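Local coordinates for protein lymphotactin (PDB 2NYZ) that probably acts as a chemokine that attracts lymphocytes, but not monocytes or neutrophils, and helps establish self-tolerance in the thymus, at residues Thr26-Glu31 / Ala36-Thr41. Sequence-based numbering, arbitrary orientation.
Sequences TYTITE and AVIFIT
Tyr27 sits over the inner face of the hairpin, where its CD1 meets Val37 CG1 at 4.1 Å and its CB lies 3.9 Å from Phe39 CD1. With CG between the backbone N and the carbonyl carbon (chi1 82°), the ring swings so that CD1 reaches Val37 CG1 while the hydroxyl end points off toward helix 54-64. There its OH is hydrogen-bonded to Asp64 OD1. Val37 CG1 also lies above one face of the Phe39 ring, offset toward its rim. This side is the more enclosed one: Tyr27, Val37 and Phe39 all touch helix 54-64, and Val37 and Phe39 are buried.

On the other face Thr26 and Thr28 are exposed, but Ile38 is buried: it touches Cys11 and Lys46, and an apolar side chain of another protein's chain packs on it. Thr26 OG1 approaches Ile40 CD1. Thr28 OG1 rests against Ile38 CB. Beyond them, Thr30 CG2 meets Ile38 CD1, the two side chains crossing at about a right angle.

The backbones run antiparallel. Ile40 N hydrogen-bonds to Thr26 O, and Ile38 N to Thr28 O at 3.1 Å. The return bond from Thr28 N to Ile38 O is weak. Ala36 N gives Thr30 O a nearly straight bond (172°) near the turn.

This is the first hairpin of the three-stranded antiparallel sheet that packs against the C-terminal helix in the chemokine fold.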
ATOM      1  N   THR D  26      40.738 -11.046   8.032  1.00 59.63           N
ATOM      2  CA  THR D  26      41.238 -10.345   9.202  1.00 59.58           C
ATOM      3  C   THR D  26      40.087  -9.625   9.869  1.00 59.04           C
ATOM      4  O   THR D  26      38.930  -9.851   9.528  1.00 58.78           O
ATOM      5  CB  THR D  26      42.311  -9.304   8.815  1.00 61.92           C
ATOM      6  OG1 THR D  26      41.797  -8.436   7.795  1.00 63.07           O
ATOM      7  CG2 THR D  26      43.566  -9.990   8.305  1.00 65.38           C
ATOM      8  N   TYR D  27      40.405  -8.760  10.821  1.00 59.08           N
ATOM      9  CA  TYR D  27      39.380  -8.001  11.508  1.00 62.76           C
ATOM     10  C   TYR D  27      40.009  -6.942  12.406  1.00 63.43           C
ATOM     11  O   TYR D  27      41.208  -6.980  12.685  1.00 61.74           O
ATOM     12  CB  TYR D  27      38.463  -8.941  12.314  1.00 65.34           C
ATOM     13  CG  TYR D  27      38.977  -9.364  13.677  1.00 67.97           C
ATOM     14  CD1 TYR D  27      38.714  -8.591  14.812  1.00 69.13           C
ATOM     15  CD2 TYR D  27      39.715 -10.535  13.835  1.00 70.44           C
ATOM     16  CE1 TYR D  27      39.173  -8.973  16.071  1.00 73.49           C
ATOM     17  CE2 TYR D  27      40.182 -10.929  15.091  1.00 77.21           C
ATOM     18  CZ  TYR D  27      39.906 -10.142  16.206  1.00 78.19           C
ATOM     19  OH  TYR D  27      40.363 -10.520  17.454  1.00 77.87           O
ATOM     20  N   THR D  28      39.187  -5.990  12.832  1.00 63.64           N
ATOM     21  CA  THR D  28      39.615  -4.902  13.696  1.00 64.82           C
ATOM     22  C   THR D  28      38.423  -4.557  14.572  1.00 65.83           C
ATOM     23  O   THR D  28      37.341  -5.115  14.390  1.00 62.65           O
ATOM     24  CB  THR D  28      40.006  -3.656  12.878  1.00 64.43           C
ATOM     25  OG1 THR D  28      38.855  -3.150  12.194  1.00 72.01           O
ATOM     26  CG2 THR D  28      41.058  -4.009  11.846  1.00 69.30           C
ATOM     27  N   ILE D  29      38.609  -3.638  15.511  1.00 68.73           N
ATOM     28  CA  ILE D  29      37.514  -3.253  16.388  1.00 73.31           C
ATOM     29  C   ILE D  29      37.448  -1.754  16.604  1.00 75.87           C
ATOM     30  O   ILE D  29      37.654  -1.275  17.715  1.00 77.84           O
ATOM     31  CB  ILE D  29      37.634  -3.941  17.759  1.00 75.55           C
ATOM     32  CG1 ILE D  29      37.804  -5.453  17.558  1.00 81.43           C
ATOM     33  CG2 ILE D  29      36.396  -3.625  18.613  1.00 69.90           C
ATOM     34  CD1 ILE D  29      38.036  -6.250  18.836  1.00 84.55           C
ATOM     35  N   THR D  30      37.159  -1.008  15.547  1.00 79.06           N
ATOM     36  CA  THR D  30      37.069   0.439  15.679  1.00 83.30           C
ATOM     37  C   THR D  30      36.026   0.742  16.747  1.00 83.57           C
ATOM     38  O   THR D  30      35.039   0.016  16.880  1.00 80.57           O
ATOM     39  CB  THR D  30      36.652   1.108  14.349  1.00 86.97           C
ATOM     40  OG1 THR D  30      35.307   0.734  14.028  1.00 88.80           O
ATOM     41  CG2 THR D  30      37.588   0.679  13.216  1.00 88.01           C
ATOM     42  N   GLU D  31      36.245   1.809  17.510  1.00 86.51           N
ATOM     43  CA  GLU D  31      35.315   2.169  18.574  1.00 89.72           C
ATOM     44  C   GLU D  31      34.844   3.618  18.558  1.00 88.78           C
ATOM     45  O   GLU D  31      35.462   4.484  19.172  1.00 90.09           O
ATOM     46  CB  GLU D  31      35.936   1.873  19.941  1.00 95.81           C
ATOM     47  CG  GLU D  31      36.646   0.534  20.023  1.00106.52           C
ATOM     48  CD  GLU D  31      36.859   0.071  21.449  1.00112.10           C
ATOM     49  OE1 GLU D  31      37.230   0.909  22.301  1.00116.20           O
ATOM     50  OE2 GLU D  31      36.662  -1.135  21.715  1.00116.01           O
ATOM     51  N   ALA D  36      32.215  -1.413  16.731  1.00 65.84           N
ATOM     52  CA  ALA D  36      31.915  -2.604  15.962  1.00 61.08           C
ATOM     53  C   ALA D  36      33.134  -3.351  15.495  1.00 57.22           C
ATOM     54  O   ALA D  36      34.243  -2.827  15.473  1.00 53.94           O
ATOM     55  CB  ALA D  36      31.059  -2.245  14.765  1.00 64.56           C
ATOM     56  N   VAL D  37      32.894  -4.599  15.125  1.00 55.82           N
ATOM     57  CA  VAL D  37      33.920  -5.479  14.612  1.00 54.17           C
ATOM     58  C   VAL D  37      33.817  -5.388  13.101  1.00 52.83           C
ATOM     59  O   VAL D  37      32.757  -5.652  12.530  1.00 52.80           O
ATOM     60  CB  VAL D  37      33.657  -6.934  15.016  1.00 53.70           C
ATOM     61  CG1 VAL D  37      34.673  -7.846  14.345  1.00 52.52           C
ATOM     62  CG2 VAL D  37      33.714  -7.072  16.526  1.00 57.99           C
ATOM     63  N   ILE D  38      34.904  -5.005  12.447  1.00 49.97           N
ATOM     64  CA  ILE D  38      34.876  -4.908  11.001  1.00 47.77           C
ATOM     65  C   ILE D  38      35.603  -6.092  10.389  1.00 47.39           C
ATOM     66  O   ILE D  38      36.835  -6.141  10.387  1.00 50.19           O
ATOM     67  CB  ILE D  38      35.549  -3.617  10.493  1.00 48.16           C
ATOM     68  CG1 ILE D  38      34.961  -2.395  11.204  1.00 52.08           C
ATOM     69  CG2 ILE D  38      35.317  -3.477   8.995  1.00 36.47           C
ATOM     70  CD1 ILE D  38      35.690  -1.092  10.885  1.00 49.66           C
ATOM     71  N   PHE D  39      34.845  -7.055   9.879  1.00 44.48           N
ATOM     72  CA  PHE D  39      35.459  -8.214   9.249  1.00 45.07           C
ATOM     73  C   PHE D  39      35.884  -7.841   7.827  1.00 47.03           C
ATOM     74  O   PHE D  39      35.240  -7.024   7.169  1.00 48.78           O
ATOM     75  CB  PHE D  39      34.471  -9.380   9.196  1.00 40.31           C
ATOM     76  CG  PHE D  39      34.114  -9.937  10.537  1.00 41.57           C
ATOM     77  CD1 PHE D  39      35.077 -10.554  11.328  1.00 44.22           C
ATOM     78  CD2 PHE D  39      32.811  -9.865  11.006  1.00 41.16           C
ATOM     79  CE1 PHE D  39      34.745 -11.094  12.565  1.00 45.21           C
ATOM     80  CE2 PHE D  39      32.468 -10.401  12.239  1.00 43.82           C
ATOM     81  CZ  PHE D  39      33.435 -11.017  13.022  1.00 45.36           C
ATOM     82  N   ILE D  40      36.978  -8.423   7.360  1.00 47.38           N
ATOM     83  CA  ILE D  40      37.446  -8.168   6.008  1.00 50.82           C
ATOM     84  C   ILE D  40      37.439  -9.510   5.294  1.00 53.40           C
ATOM     85  O   ILE D  40      38.328 -10.324   5.514  1.00 57.61           O
ATOM     86  CB  ILE D  40      38.869  -7.612   6.010  1.00 53.71           C
ATOM     87  CG1 ILE D  40      38.902  -6.287   6.785  1.00 63.82           C
ATOM     88  CG2 ILE D  40      39.345  -7.421   4.584  1.00 52.33           C
ATOM     89  CD1 ILE D  40      40.284  -5.643   6.873  1.00 66.99           C
ATOM     90  N   THR D  41      36.434  -9.748   4.454  1.00 53.91           N
ATOM     91  CA  THR D  41      36.332 -11.013   3.738  1.00 53.65           C
ATOM     92  C   THR D  41      37.603 -11.285   2.949  1.00 56.99           C
ATOM     93  O   THR D  41      38.374 -10.370   2.653  1.00 57.05           O
ATOM     94  CB  THR D  41      35.137 -11.033   2.768  1.00 51.44           C
ATOM     95  OG1 THR D  41      35.463 -10.292   1.587  1.00 51.56           O
ATOM     96  CG2 THR D  41      33.909 -10.424   3.433  1.00 47.26           C
TER